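PDB 3S52: putative fumarylacetoacetate hydrolase family protein from Yersinia pestis, which is of unestablished function but probably belongs to the fumarylacetoacetate hydrolase family, with a mixed fold of beta sheets and helices. Local coordinates for residues I74-L79 and A97-A102; L152-E157 and S203-K208. All blocks are in the same frame, centred on the assembly; numbering follows the deposited sequence.

Contact 1 of 2, residues I74-L79 and A97-A102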
loop_
_atom_site.group_PDB
_atom_site.type_symbol
_atom_site.label_atom_id
_atom_site.label_comp_id
_atom_site.label_asym_id
_atom_site.label_seq_id
_atom_site.Cartn_x
_atom_site.Cartn_y
_atom_site.Cartn_z
ATOM N N ILE A 74 -2.415 17.895 6.181
ATOM C CA ILE A 74 -1.024 18.313 5.993
ATOM C C ILE A 74 -0.131 17.512 6.949
ATOM O O ILE A 74 -0.547 17.187 8.067
ATOM C CB ILE A 74 -0.835 19.847 6.192
ATOM C CG1 ILE A 74 0.555 20.281 5.731
ATOM C CG2 ILE A 74 -1.033 20.237 7.640
ATOM C CD1 ILE A 74 0.815 21.780 5.884
ATOM N N GLU A 75 1.069 17.156 6.490
ATOM C CA GLU A 75 1.953 16.278 7.254
ATOM C C GLU A 75 3.401 16.507 6.890
ATOM O O GLU A 75 3.716 16.839 5.744
ATOM C CB GLU A 75 1.599 14.786 7.012
ATOM C CG GLU A 75 0.095 14.479 7.136
ATOM C CD GLU A 75 -0.231 13.007 7.355
ATOM O OE1 GLU A 75 0.706 12.205 7.540
ATOM O OE2 GLU A 75 -1.440 12.651 7.351
ATOM N N LEU A 76 4.276 16.312 7.870
ATOM C CA LEU A 76 5.712 16.294 7.625
ATOM C C LEU A 76 6.059 14.986 6.912
ATOM O O LEU A 76 5.652 13.901 7.358
ATOM C CB LEU A 76 6.486 16.395 8.950
ATOM C CG LEU A 76 7.999 16.297 8.755
ATOM C CD1 LEU A 76 8.530 17.571 8.142
ATOM C CD2 LEU A 76 8.711 15.991 10.078
ATOM N N ALA A 77 6.768 15.087 5.789
ATOM C CA ALA A 77 7.210 13.886 5.066
ATOM C C ALA A 77 8.717 13.709 5.260
ATOM O O ALA A 77 9.465 14.678 5.218
ATOM C CB ALA A 77 6.887 14.005 3.568
ATOM N N VAL A 78 9.148 12.471 5.462
ATOM C CA VAL A 78 10.547 12.157 5.704
ATOM C C VAL A 78 11.019 11.241 4.582
ATOM O O VAL A 78 10.365 10.245 4.276
ATOM C CB VAL A 78 10.704 11.427 7.046
ATOM C CG1 VAL A 78 12.154 11.112 7.330
ATOM C CG2 VAL A 78 10.076 12.247 8.169
ATOM N N LEU A 79 12.133 11.596 3.956
ATOM C CA LEU A 79 12.709 10.799 2.876
ATOM C C LEU A 79 13.781 9.875 3.434
ATOM O O LEU A 79 14.723 10.324 4.098
ATOM C CB LEU A 79 13.310 11.723 1.803
ATOM C CG LEU A 79 13.985 11.108 0.564
ATOM C CD1 LEU A 79 13.033 10.254 -0.244
ATOM C CD2 LEU A 79 14.589 12.194 -0.320
ATOM N N ALA A 97 17.268 11.137 4.766
ATOM C CA ALA A 97 17.858 11.988 3.726
ATOM C C ALA A 97 17.392 13.448 3.727
ATOM O O ALA A 97 18.166 14.355 3.466
ATOM C CB ALA A 97 17.699 11.361 2.347
ATOM N N GLY A 98 16.118 13.681 3.990
ATOM C CA GLY A 98 15.606 15.038 3.925
ATOM C C GLY A 98 14.172 15.113 4.388
ATOM O O GLY A 98 13.541 14.090 4.667
ATOM N N TYR A 99 13.648 16.324 4.471
ATOM C CA TYR A 99 12.281 16.484 4.919
ATOM C C TYR A 99 11.447 17.304 3.942
ATOM O O TYR A 99 11.959 18.171 3.246
ATOM C CB TYR A 99 12.269 17.144 6.292
ATOM C CG TYR A 99 12.992 16.353 7.355
ATOM C CD1 TYR A 99 12.379 15.281 7.978
ATOM C CD2 TYR A 99 14.284 16.694 7.747
ATOM C CE1 TYR A 99 13.031 14.555 8.965
ATOM C CE2 TYR A 99 14.947 15.973 8.728
ATOM C CZ TYR A 99 14.308 14.907 9.337
ATOM O OH TYR A 99 14.941 14.176 10.311
ATOM N N GLY A 100 10.145 17.050 3.934
ATOM C CA GLY A 100 9.253 17.687 2.992
ATOM C C GLY A 100 7.884 17.817 3.628
ATOM O O GLY A 100 7.706 17.506 4.806
ATOM N N VAL A 101 6.932 18.327 2.864
ATOM C CA VAL A 101 5.581 18.457 3.363
ATOM C C VAL A 101 4.627 17.858 2.345
ATOM O O VAL A 101 4.772 18.079 1.137
ATOM C CB VAL A 101 5.225 19.920 3.688
ATOM C CG1 VAL A 101 5.357 20.803 2.442
ATOM C CG2 VAL A 101 3.819 20.009 4.288
ATOM N N ALA A 102 3.674 17.066 2.831
ATOM C CA ALA A 102 2.693 16.441 1.953
ATOM C C ALA A 102 1.267 16.704 2.421
ATOM O O ALA A 102 1.036 17.161 3.545
ATOM C CB ALA A 102 2.940 14.931 1.866
#
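The phenol ring of Y99 has V78 CG2 and A77 O at its edge, near the ring plane; V78 CG2 is 3.8 Å from Y99 CD1, and these two side chains lie alongside each other, pointing the same way. The ring of F142 meets the Y99 ring with its plane turned by about 30°, while L76 CD2 comes in obliquely to the ring and L76 CD1 lies 4.2 Å from Y99 CB. These side chains share one face of an antiparallel beta pairing deep in the mixed sheet of the FAA hydrolase C-terminal domain. I74 and V101 extend the apolar row, I74 CG1 coming to 3.6 Å from V101 CG2; V101, with chi1 at 59°, puts CG1 between its backbone N and carbonyl carbon and leaves CG2, anti to N, to meet the isoleucine. Strand 206-211 touches this same group through I209 and L211.

A77 and A102 lie on the other face, their CB atoms 4.4 Å apart. G100, paired with A77, adds no side chain, and L191 and I133 pack in from neighbouring strands. E75 also leaves from this face but leads its carboxylate away from the partner strand; OE1 accepts a hydrogen bond from G193 N.

Between the faces runs the backbone ladder. Its middle rung is uneven: A77 N reaches G100 O at 2.8 Å almost straight, yet stands 52° out of that carbonyl's plane.

Contact 2 of 2, residues L152-E157 and S203-K208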
loop_
_atom_site.group_PDB
_atom_site.type_symbol
_atom_site.label_atom_id
_atom_site.label_comp_id
_atom_site.label_asym_id
_atom_site.label_seq_id
_atom_site.Cartn_x
_atom_site.Cartn_y
_atom_site.Cartn_z
ATOM N N LEU A 152 -1.371 25.231 6.633
ATOM C CA LEU A 152 -2.081 25.102 5.379
ATOM C C LEU A 152 -3.102 26.193 5.394
ATOM O O LEU A 152 -3.885 26.277 6.329
ATOM C CB LEU A 152 -2.794 23.755 5.290
ATOM C CG LEU A 152 -3.752 23.609 4.105
ATOM C CD1 LEU A 152 -2.977 23.768 2.790
ATOM C CD2 LEU A 152 -4.470 22.270 4.144
ATOM N N THR A 153 -3.052 27.042 4.375
ATOM C CA THR A 153 -3.995 28.132 4.195
ATOM C C THR A 153 -4.777 27.816 2.928
ATOM O O THR A 153 -4.191 27.480 1.904
ATOM C CB THR A 153 -3.250 29.474 4.014
ATOM O OG1 THR A 153 -2.546 29.795 5.221
ATOM C CG2 THR A 153 -4.200 30.587 3.707
ATOM N N ILE A 154 -6.101 27.878 3.013
ATOM C CA ILE A 154 -6.944 27.650 1.854
ATOM C C ILE A 154 -7.826 28.870 1.625
ATOM O O ILE A 154 -8.563 29.291 2.524
ATOM C CB ILE A 154 -7.794 26.380 2.024
ATOM C CG1 ILE A 154 -6.895 25.143 2.021
ATOM C CG2 ILE A 154 -8.804 26.248 0.902
ATOM C CD1 ILE A 154 -7.664 23.849 2.115
ATOM N N ASN A 155 -7.717 29.438 0.428
ATOM C CA ASN A 155 -8.417 30.667 0.056
ATOM C C ASN A 155 -8.209 31.750 1.104
ATOM O O ASN A 155 -9.157 32.402 1.538
ATOM C CB ASN A 155 -9.919 30.417 -0.179
ATOM C CG ASN A 155 -10.183 29.310 -1.188
ATOM O OD1 ASN A 155 -9.443 29.137 -2.166
ATOM N ND2 ASN A 155 -11.256 28.558 -0.963
ATOM N N GLY A 156 -6.959 31.931 1.517
ATOM C CA GLY A 156 -6.606 32.997 2.444
ATOM C C GLY A 156 -6.955 32.756 3.903
ATOM O O GLY A 156 -6.703 33.614 4.749
ATOM N N GLU A 157 -7.526 31.592 4.208
ATOM C CA GLU A 157 -7.929 31.268 5.575
ATOM C C GLU A 157 -7.108 30.107 6.138
ATOM O O GLU A 157 -6.994 29.052 5.511
ATOM C CB GLU A 157 -9.408 30.883 5.602
ATOM C CG GLU A 157 -9.871 30.401 6.963
ATOM C CD GLU A 157 -11.215 29.691 6.919
ATOM O OE1 GLU A 157 -11.959 29.864 5.932
ATOM O OE2 GLU A 157 -11.522 28.951 7.878
ATOM N N SER A 203 -12.717 21.839 -6.069
ATOM C CA SER A 203 -12.119 22.376 -7.268
ATOM C C SER A 203 -12.141 23.909 -7.219
ATOM O O SER A 203 -13.164 24.521 -6.915
ATOM C CB SER A 203 -12.872 21.849 -8.490
ATOM O OG SER A 203 -12.070 21.982 -9.644
ATOM N N GLY A 204 -10.998 24.527 -7.491
ATOM C CA GLY A 204 -10.913 25.982 -7.504
ATOM C C GLY A 204 -10.261 26.582 -6.264
ATOM O O GLY A 204 -9.905 27.750 -6.258
ATOM N N ASP A 205 -10.104 25.793 -5.208
ATOM C CA ASP A 205 -9.458 26.300 -4.000
ATOM C C ASP A 205 -7.993 26.589 -4.277
ATOM O O ASP A 205 -7.347 25.877 -5.046
ATOM C CB ASP A 205 -9.535 25.294 -2.860
ATOM C CG ASP A 205 -10.928 25.184 -2.259
ATOM O OD1 ASP A 205 -11.799 26.041 -2.537
ATOM O OD2 ASP A 205 -11.135 24.235 -1.482
HETATM N N MSE A 206 -7.490 27.647 -3.652
HETATM C CA MSE A 206 -6.078 27.987 -3.690
HETATM C C MSE A 206 -5.437 27.567 -2.379
HETATM O O MSE A 206 -5.942 27.879 -1.299
HETATM C CB MSE A 206 -5.904 29.489 -3.852
HETATM C CG MSE A 206 -6.020 29.993 -5.274
HETATM SE SE MSE A 206 -5.915 31.938 -5.281
HETATM C CE MSE A 206 -4.449 32.197 -4.027
ATOM N N LEU A 207 -4.314 26.873 -2.475
ATOM C CA LEU A 207 -3.631 26.392 -1.295
ATOM C C LEU A 207 -2.303 27.100 -1.124
ATOM O O LEU A 207 -1.546 27.246 -2.080
ATOM C CB LEU A 207 -3.381 24.895 -1.418
ATOM C CG LEU A 207 -4.486 23.944 -0.972
ATOM C CD1 LEU A 207 -5.794 24.276 -1.669
ATOM C CD2 LEU A 207 -4.061 22.504 -1.235
ATOM N N LYS A 208 -2.021 27.541 0.092
ATOM C CA LYS A 208 -0.665 27.978 0.423
ATOM C C LYS A 208 -0.171 27.079 1.535
ATOM O O LYS A 208 -0.812 26.979 2.584
ATOM C CB LYS A 208 -0.633 29.436 0.879
ATOM C CG LYS A 208 0.736 29.859 1.389
ATOM C CD LYS A 208 0.728 31.271 1.944
ATOM C CE LYS A 208 0.043 32.228 0.989
ATOM N NZ LYS A 208 0.614 32.150 -0.385
#
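N155 reaches across to D205 and M206 with both ends of its side-chain amide, closing the end of an antiparallel strand pair in the four-stranded sheet of this FAA hydrolase-family domain. Strand 152-154 leads here into a type I' beta turn, I154 to E157, a tight hairpin link to strand 157-163. N155 and G156 both take positive phi in it.

N155 takes part in both side-chain hydrogen bonds across the contact. Its OD1 accepts the backbone N of M206 at 2.9 Å, in a nearly straight bond, and so takes the place a main-chain carbonyl would hold in a longer ladder. ND2 gives a hydrogen to D205 OD1, which lies close to the amide plane; seen from the aspartate, however, the donor arrives from above the carboxylate, 68° out of its plane. The amide and carboxylate planes stand 77° apart. The other carboxylate oxygen, OD2, accepts the backbone N of Q202, so the carboxylate is held at both oxygens.

Backbone bonds carry the ladder itself. T153 and K208 form a hydrogen-bonded pair, with K208 N 2.8 Å from T153 O, and N155 N continues the series to M206 O.

Two apolar contacts gather around L207. I154 and L207 lie side by side, I154 CG1 at 3.9 Å from L207 CD1, and L152 brings CD1 to 4.1 Å from L207 CG. H72 of strand 70-80 touches both L152 and I154.

On the opposite face T153 CB and K208 CB are 4.1 Å apart; the lysine chain then bends away at chi3 and chi4, and its NZ bonds N217 OD1.

Overall arrangement
Contact 1 comes first along the chain and closes before contact 2 opens; their centres lie 20 Å apart. Contact 1 joins strands 70-80 and 96-107 of the mixed sheet, its centre about 7 Å from the centre of the chain, against about 18 Å for the centre of contact 2, which joins strands 149-154 and 206-211 of the separate antiparallel sheet. Directly between the contacts, I74 CD1 comes to 4.2 Å from L152 N. Strand 206-211 ties the two together: it pairs in the outer sheet at contact 2, and its later residues pack on contact 1, so the smaller sheet lies against the buried one.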